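Local coordinates for cellulose biosynthesis protein BcsG (PDB 5OLT) that is required for cellulose biosynthesis, its extramembrane part being a zinc-binding domain of the alkaline phosphatase family, at residues V63-S68 and A211-L216; K93-G98 and T290-G295; V262-H267 and S316-I321. All coordinates share one frame; numbering follows the deposited sequence. Where two conformers were deposited one is given.

Interaction 1 (V63-S68 and A211-L216). With ZN (zinc ion), chain B.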
# COMPACT_ATOMS: atom_id res chain seq x y z
N VAL A 63 -7.92 5.00 1.87
CA VAL A 63 -6.65 4.43 1.40
C VAL A 63 -6.17 5.28 0.23
O VAL A 63 -6.88 5.43 -0.78
CB VAL A 63 -6.84 2.96 0.97
CG1 VAL A 63 -5.55 2.38 0.39
CG2 VAL A 63 -7.30 2.12 2.13
N ILE A 64 -4.97 5.86 0.38
CA ILE A 64 -4.41 6.79 -0.59
C ILE A 64 -3.27 6.05 -1.29
O ILE A 64 -2.20 5.82 -0.70
CB ILE A 64 -3.90 8.07 0.15
CG1 ILE A 64 -5.09 8.78 0.83
CG2 ILE A 64 -3.16 8.99 -0.82
CD1 ILE A 64 -4.69 10.01 1.61
N ASN A 65 -3.51 5.62 -2.55
CA ASN A 65 -2.61 4.74 -3.27
C ASN A 65 -1.92 5.57 -4.35
O ASN A 65 -2.56 6.07 -5.27
CB ASN A 65 -3.47 3.59 -3.85
CG ASN A 65 -2.67 2.55 -4.58
OD1 ASN A 65 -1.61 2.07 -4.10
ND2 ASN A 65 -3.18 2.15 -5.73
N ILE A 66 -0.61 5.77 -4.18
CA ILE A 66 0.13 6.77 -4.96
C ILE A 66 1.04 6.11 -5.97
O ILE A 66 1.92 5.33 -5.59
CB ILE A 66 0.97 7.67 -4.03
CG1 ILE A 66 0.07 8.38 -3.00
CG2 ILE A 66 1.82 8.68 -4.85
CD1 ILE A 66 0.84 9.09 -1.90
N CYS A 67 0.85 6.43 -7.25
CA CYS A 67 1.73 5.92 -8.30
C CYS A 67 3.13 6.55 -8.17
O CYS A 67 3.25 7.74 -7.91
CB CYS A 67 1.10 6.24 -9.67
SG CYS A 67 2.03 5.64 -11.13
N SER A 68 4.18 5.74 -8.41
CA SER A 68 5.52 6.28 -8.69
C SER A 68 6.14 7.04 -7.50
O SER A 68 6.65 8.16 -7.67
CB SER A 68 5.51 7.15 -9.96
OG SER A 68 5.11 6.36 -11.08
N ALA A 211 -15.45 3.18 3.38
CA ALA A 211 -14.09 2.77 3.02
C ALA A 211 -13.88 3.22 1.60
O ALA A 211 -14.63 2.83 0.71
CB ALA A 211 -13.91 1.27 3.16
N THR A 212 -12.85 4.03 1.38
CA THR A 212 -12.58 4.64 0.09
C THR A 212 -11.20 4.23 -0.39
O THR A 212 -10.21 4.31 0.35
CB THR A 212 -12.64 6.18 0.22
OG1 THR A 212 -13.95 6.54 0.62
CG2 THR A 212 -12.34 6.86 -1.09
N PHE A 213 -11.15 3.81 -1.67
CA PHE A 213 -9.91 3.58 -2.39
C PHE A 213 -9.66 4.77 -3.30
O PHE A 213 -10.49 5.07 -4.18
CB PHE A 213 -10.02 2.29 -3.21
CG PHE A 213 -8.77 1.94 -3.95
CD1 PHE A 213 -7.65 1.51 -3.24
CD2 PHE A 213 -8.69 2.05 -5.33
CE1 PHE A 213 -6.47 1.17 -3.92
CE2 PHE A 213 -7.49 1.73 -6.04
CZ PHE A 213 -6.39 1.30 -5.30
N PHE A 214 -8.53 5.44 -3.09
CA PHE A 214 -8.20 6.64 -3.84
C PHE A 214 -6.86 6.44 -4.56
O PHE A 214 -5.85 6.21 -3.89
CB PHE A 214 -8.12 7.83 -2.85
CG PHE A 214 -7.69 9.17 -3.43
CD1 PHE A 214 -7.81 9.51 -4.81
CD2 PHE A 214 -7.14 10.14 -2.56
CE1 PHE A 214 -7.42 10.76 -5.28
CE2 PHE A 214 -6.76 11.39 -3.05
CZ PHE A 214 -6.88 11.70 -4.40
N ASN A 215 -6.86 6.49 -5.91
CA ASN A 215 -5.62 6.30 -6.66
C ASN A 215 -5.16 7.63 -7.29
O ASN A 215 -5.96 8.36 -7.86
CB ASN A 215 -5.78 5.21 -7.74
CG ASN A 215 -4.49 4.95 -8.46
OD1 ASN A 215 -4.26 5.50 -9.54
ND2 ASN A 215 -3.63 4.11 -7.87
N LEU A 216 -3.87 7.93 -7.10
CA LEU A 216 -3.27 9.22 -7.46
C LEU A 216 -2.13 9.06 -8.44
O LEU A 216 -1.18 8.34 -8.16
CB LEU A 216 -2.67 9.92 -6.21
CG LEU A 216 -3.63 10.34 -5.14
CD1 LEU A 216 -4.05 9.14 -4.31
CD2 LEU A 216 -2.98 11.38 -4.24
ZN ZN B . 1.85 3.37 -11.04
O HOH W 1 1.39 9.70 -8.30
O HOH W 2 2.74 3.55 -13.37

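Interaction 2 (K93-G98 and T290-G295)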
# COMPACT_ATOMS: atom_id res chain seq x y z
N LYS A 93 9.18 1.33 7.16
CA LYS A 93 10.49 1.57 6.58
C LYS A 93 10.95 0.50 5.60
O LYS A 93 11.83 0.73 4.82
CB LYS A 93 11.53 1.79 7.69
CG LYS A 93 11.27 3.00 8.59
CD LYS A 93 11.19 4.28 7.77
CE LYS A 93 10.98 5.52 8.63
NZ LYS A 93 12.19 5.81 9.45
N HIS A 94 10.32 -0.67 5.66
CA HIS A 94 10.66 -1.78 4.77
C HIS A 94 9.37 -2.42 4.28
O HIS A 94 9.18 -3.64 4.40
CB HIS A 94 11.62 -2.78 5.46
CG HIS A 94 12.96 -2.18 5.71
ND1 HIS A 94 13.86 -1.96 4.68
CD2 HIS A 94 13.52 -1.69 6.83
CE1 HIS A 94 14.94 -1.38 5.17
NE2 HIS A 94 14.75 -1.18 6.47
N PHE A 95 8.50 -1.60 3.68
CA PHE A 95 7.26 -2.06 3.07
C PHE A 95 7.53 -2.33 1.60
O PHE A 95 7.98 -1.45 0.88
CB PHE A 95 6.18 -0.96 3.20
CG PHE A 95 4.82 -1.43 2.81
CD1 PHE A 95 4.43 -1.52 1.44
CD2 PHE A 95 3.92 -1.82 3.80
CE1 PHE A 95 3.16 -1.96 1.11
CE2 PHE A 95 2.64 -2.21 3.45
CZ PHE A 95 2.26 -2.30 2.12
N ASN A 96 7.24 -3.57 1.17
CA ASN A 96 7.49 -3.96 -0.22
C ASN A 96 6.21 -3.94 -1.01
O ASN A 96 5.22 -4.56 -0.65
CB ASN A 96 8.08 -5.36 -0.24
CG ASN A 96 8.56 -5.75 -1.61
OD1 ASN A 96 9.47 -5.09 -2.14
ND2 ASN A 96 7.97 -6.79 -2.21
N SER A 97 6.23 -3.25 -2.16
CA SER A 97 5.01 -3.12 -2.96
C SER A 97 4.70 -4.36 -3.82
O SER A 97 3.59 -4.47 -4.33
CB SER A 97 5.08 -1.89 -3.88
OG SER A 97 6.04 -2.12 -4.89
N GLY A 98 5.65 -5.27 -3.94
CA GLY A 98 5.39 -6.55 -4.62
C GLY A 98 5.44 -6.52 -6.14
O GLY A 98 5.28 -7.59 -6.73
N THR A 290 10.62 -1.01 -5.31
CA THR A 290 9.49 -1.57 -4.58
C THR A 290 9.50 -1.28 -3.07
O THR A 290 8.50 -1.56 -2.42
CB THR A 290 9.40 -3.09 -4.78
OG1 THR A 290 10.60 -3.67 -4.21
CG2 THR A 290 9.30 -3.41 -6.27
N ASN A 291 10.57 -0.69 -2.52
CA ASN A 291 10.54 -0.33 -1.08
C ASN A 291 9.90 1.06 -0.96
O ASN A 291 10.53 2.07 -1.30
CB ASN A 291 11.96 -0.33 -0.54
CG ASN A 291 11.99 0.07 0.91
OD1 ASN A 291 11.01 -0.15 1.63
ND2 ASN A 291 13.09 0.72 1.33
N VAL A 292 8.63 1.10 -0.52
CA VAL A 292 7.82 2.31 -0.61
C VAL A 292 7.40 2.82 0.76
O VAL A 292 7.24 2.03 1.70
CB VAL A 292 6.57 2.07 -1.49
CG1 VAL A 292 6.96 1.67 -2.92
CG2 VAL A 292 5.60 1.02 -0.90
N PRO A 293 7.20 4.16 0.88
CA PRO A 293 6.79 4.73 2.17
C PRO A 293 5.32 4.59 2.46
O PRO A 293 4.50 5.39 2.00
CB PRO A 293 7.16 6.22 2.02
CG PRO A 293 7.05 6.50 0.54
CD PRO A 293 7.59 5.21 -0.11
N ALA A 294 4.97 3.59 3.25
CA ALA A 294 3.60 3.40 3.65
C ALA A 294 3.41 3.93 5.07
O ALA A 294 4.28 3.75 5.94
CB ALA A 294 3.25 1.92 3.58
N GLY A 295 2.29 4.60 5.30
CA GLY A 295 2.02 5.20 6.61
C GLY A 295 0.57 5.12 6.96
O GLY A 295 -0.32 5.02 6.10
O HOH W 3 9.10 1.06 3.31

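Interaction 3 (V262-H267 and S316-I321). With ZN (zinc ion), chain B.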
# COMPACT_ATOMS: atom_id res chain seq x y z
N VAL A 262 -4.65 5.54 5.35
CA VAL A 262 -3.52 4.68 4.99
C VAL A 262 -2.93 5.22 3.70
O VAL A 262 -3.66 5.34 2.71
CB VAL A 262 -3.96 3.22 4.77
CG1 VAL A 262 -2.74 2.38 4.37
CG2 VAL A 262 -4.62 2.70 6.04
N VAL A 263 -1.65 5.57 3.72
CA VAL A 263 -0.97 6.00 2.52
C VAL A 263 -0.10 4.82 2.09
O VAL A 263 0.75 4.38 2.87
CB VAL A 263 -0.09 7.23 2.79
CG1 VAL A 263 0.80 7.53 1.57
CG2 VAL A 263 -0.99 8.39 3.12
N VAL A 264 -0.27 4.32 0.86
CA VAL A 264 0.54 3.17 0.41
C VAL A 264 0.80 3.32 -1.08
O VAL A 264 -0.13 3.25 -1.91
CB VAL A 264 -0.15 1.83 0.75
CG1 VAL A 264 -1.62 1.87 0.35
CG2 VAL A 264 0.59 0.60 0.21
N PRO A 265 2.03 3.63 -1.41
CA PRO A 265 2.37 3.78 -2.85
C PRO A 265 2.28 2.45 -3.58
O PRO A 265 2.42 1.38 -3.00
CB PRO A 265 3.80 4.28 -2.84
CG PRO A 265 3.96 4.89 -1.47
CD PRO A 265 3.16 4.01 -0.55
N GLU A 266 2.02 2.57 -4.88
CA GLU A 266 1.96 1.37 -5.75
C GLU A 266 3.33 0.77 -5.99
O GLU A 266 3.47 -0.46 -6.08
CB GLU A 266 1.49 1.78 -7.14
CG GLU A 266 0.11 2.40 -7.30
CD GLU A 266 -0.05 2.91 -8.72
OE1 GLU A 266 0.90 2.71 -9.51
OE2 GLU A 266 -1.09 3.52 -9.03
N HIS A 267 4.33 1.64 -6.21
CA HIS A 267 5.69 1.27 -6.69
C HIS A 267 6.39 2.58 -6.92
O HIS A 267 5.73 3.64 -7.04
CB HIS A 267 5.62 0.50 -8.07
CG HIS A 267 4.98 1.31 -9.16
ND1 HIS A 267 5.64 2.32 -9.84
CD2 HIS A 267 3.70 1.33 -9.62
CE1 HIS A 267 4.79 2.94 -10.65
NE2 HIS A 267 3.61 2.35 -10.55
N SER A 316 7.61 -5.88 5.51
CA SER A 316 6.16 -5.85 5.55
C SER A 316 5.60 -5.70 4.15
O SER A 316 6.32 -5.32 3.20
CB SER A 316 5.72 -4.61 6.35
OG SER A 316 6.22 -4.66 7.69
N SER A 317 4.32 -5.97 4.03
CA SER A 317 3.62 -5.66 2.79
C SER A 317 2.13 -5.51 3.09
O SER A 317 1.75 -5.21 4.26
CB SER A 317 3.91 -6.76 1.72
OG SER A 317 3.47 -6.30 0.44
N TYR A 318 1.28 -5.72 2.08
CA TYR A 318 -0.15 -5.40 2.20
C TYR A 318 -0.85 -6.10 3.35
O TYR A 318 -1.80 -5.54 3.94
CB TYR A 318 -0.88 -5.69 0.90
CG TYR A 318 -0.25 -4.95 -0.25
CD1 TYR A 318 -0.39 -3.56 -0.37
CD2 TYR A 318 0.55 -5.62 -1.19
CE1 TYR A 318 0.23 -2.86 -1.41
CE2 TYR A 318 1.18 -4.94 -2.23
CZ TYR A 318 0.99 -3.56 -2.36
OH TYR A 318 1.63 -2.86 -3.37
N LEU A 319 -0.43 -7.33 3.67
CA LEU A 319 -1.11 -8.06 4.74
C LEU A 319 -1.06 -7.28 6.06
O LEU A 319 -2.03 -7.33 6.84
CB LEU A 319 -0.52 -9.48 4.91
CG LEU A 319 -1.33 -10.45 5.76
CD1 LEU A 319 -2.68 -10.77 5.12
CD2 LEU A 319 -0.51 -11.72 5.99
N ALA A 320 0.04 -6.56 6.30
CA ALA A 320 0.14 -5.75 7.53
C ALA A 320 -0.86 -4.59 7.55
O ALA A 320 -1.33 -4.21 8.65
CB ALA A 320 1.56 -5.22 7.72
N ILE A 321 -1.18 -4.03 6.38
CA ILE A 321 -2.22 -2.99 6.30
C ILE A 321 -3.58 -3.60 6.65
O ILE A 321 -4.31 -3.08 7.49
CB ILE A 321 -2.26 -2.32 4.91
CG1 ILE A 321 -0.89 -1.71 4.54
CG2 ILE A 321 -3.44 -1.35 4.79
CD1 ILE A 321 -0.38 -0.63 5.48
ZN ZN B . 1.85 3.37 -11.04
O HOH W 2 2.74 3.55 -13.37

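Interaction 1 (V63-S68 and A211-L216)
Leu216 presses its CD1 between Ile64 and the Phe214 ring. Leu216 CD1 lies 3.6 Å from Ile64 CG2 and over the centre of one face of the Phe214 ring. Leu216 CG is anti to the carbonyl carbon (chi1 -64°), which turns the branch back along its own strand to reach the ring. Ile64 and Phe214 run alongside each other, with CG1 of the first 4.2 Å from CD2 of the second. Helix 191-203 covers Phe214 on this face of the sheet. On the other face Asn65 CB packs 3.9 Å from CE1 of Phe213, and helix 102-110 lies over both residues.

The backbones form a parallel ladder. Each strand alternately gives and takes, from Val63 N to Thr212 O at one end to Cys67 N on Leu216 O, 2.9 Å apart, at the other. The Asn65 N-H on Phe214 O is short (2.8 Å) and nearly straight, at 172°.

This dense packing thins beyond Leu216. There a water donates to both Cys67 O and Leu216 O. All the touching residues are nevertheless buried. Cys67 SG, past the paired residues and anti to its backbone N, binds the zinc ion at 2.3 Å.

Ser102, Glu266, His267 and a water complete the metal site. Asn215 ND2 donates to Glu266 OE2, the carboxylate oxygen not used as a ligand. The ladder thus places one first-shell sulfur ligand, and strand 211-216 supplies Asn215, whose amide probably helps to orient Glu266.

Interaction 2 (K93-G98 and T290-G295)
Phe95 lays one face of its ring against Ala294 CB, a CH-pi contact. Ala294 CB is 4.0 Å from the centroid of the Phe95 ring, 20° off its normal and displaced toward the rim. Val292 reaches the same ring obliquely, with its CG2 3.6 Å from Phe95 CD1. The ring gets there because CG is anti to the backbone N (chi1 -170°), which carries it over residues 290-295. Val264 and Tyr318 add to this packing, the latter as an edge-to-face partner of Phe95.

The backbone pairing is sparse. Val292 N donates to Phe95 O over 3.0 Å. A water bridges Phe95 N and Val292 O, taking the N-H of the first and donating to the second. The chain 93-98 turns a corner at Lys93 and His94. One step on from Phe95, Asn96 and Asn291 form a non-hydrogen-bonded antiparallel pair. Ser97 N then closes on Thr290 O at 2.8 Å.

A side-chain hydrogen bond lies beside it. Thr290 OG1 donates to Asn96 OD1, 2.8 Å away, from a position tilted 20° from the carbonyl plane. Ser286 O competes with Asn96 OD1 for the one proton of that hydroxyl. Asn96 is held at its other end by Ser355, through ND2. The amide thus has partners at both of its polar atoms, which probably limits its rotation.

Asn291 is the first residue to leave helical geometry after helix 287-290. The arrangement is a short antiparallel pairing, with a water between the backbones, within the mixed, helix-flanked central sheet of an alkaline phosphatase family domain.

Interaction 3 (V262-H267 and S316-I321)
Tyr318 holds its ring against Val264, which meets it obliquely. CG2 of the valine is 3.8 Å from Tyr318 CE1, and the two side chains cross at about a right angle. Val264 was modelled in two conformers, so this fit describes one of them. Leu109 and Arg108 of helix 102-110 touch the tyrosine side chain as well. Tyr318 CG is anti to the carbonyl carbon (chi1 -56°), which swings the ring from the helix start toward the sheet. Tyr318 OH is hydrogen-bonded to Ser97 O and lies 4.1 Å from Glu266 O.

The second flat group is the imidazole of His267. Its NE2 binds the zinc ion at 2.1 Å, and its ND1 is hydrogen-bonded close by in the chain, so both nitrogens are engaged. Glu266 binds through one oxygen, OE1 at 1.9 Å, while OE2 stays 3.6 Å from the metal and is not a ligand.

Away from the metal the contact is purely apolar. Val262 CG1 and Ile321 CG2 meet tip to tip at 3.8 Å, though Ile321 too has a second conformer. No hydrogen bond joins the strand to the segment 316-321. Pro265 O, buried here, has no partner in the model.

Segment 262-267 thus has an apolar part, Val262 and Val264, covered by residues of segment 316-321, followed by Glu266 and His267 at the zinc ion. Cys67, Ser102 and a water join Glu266 and His267 there. The mix of carboxylate, imidazole, sulfur and hydroxyl ligands is consistent with the protein being a metalloenzyme.

All three contacts reach the one mixed sheet. Its strands 210-216, 60-66, 259-265, 291-299 and 90-96 lie side by side in that order. Interactions 1 and 3 are joined by neighbouring strands 60-66 and 259-265 and share the zinc ion; their centres are about 11 Å apart. Interactions 2 and 3 are closer, with centres about 6 Å apart. Interactions 1 and 2 have centres about 14 Å apart and do not touch. Along the chain, interaction 1 closes before interaction 3 opens, and interaction 2 alternates with both. Distant parts of the sequence thus build one sheet. The zinc site lies just after the paired residues of strands 60-66 and 259-265, with Ser102 from helix 102-110.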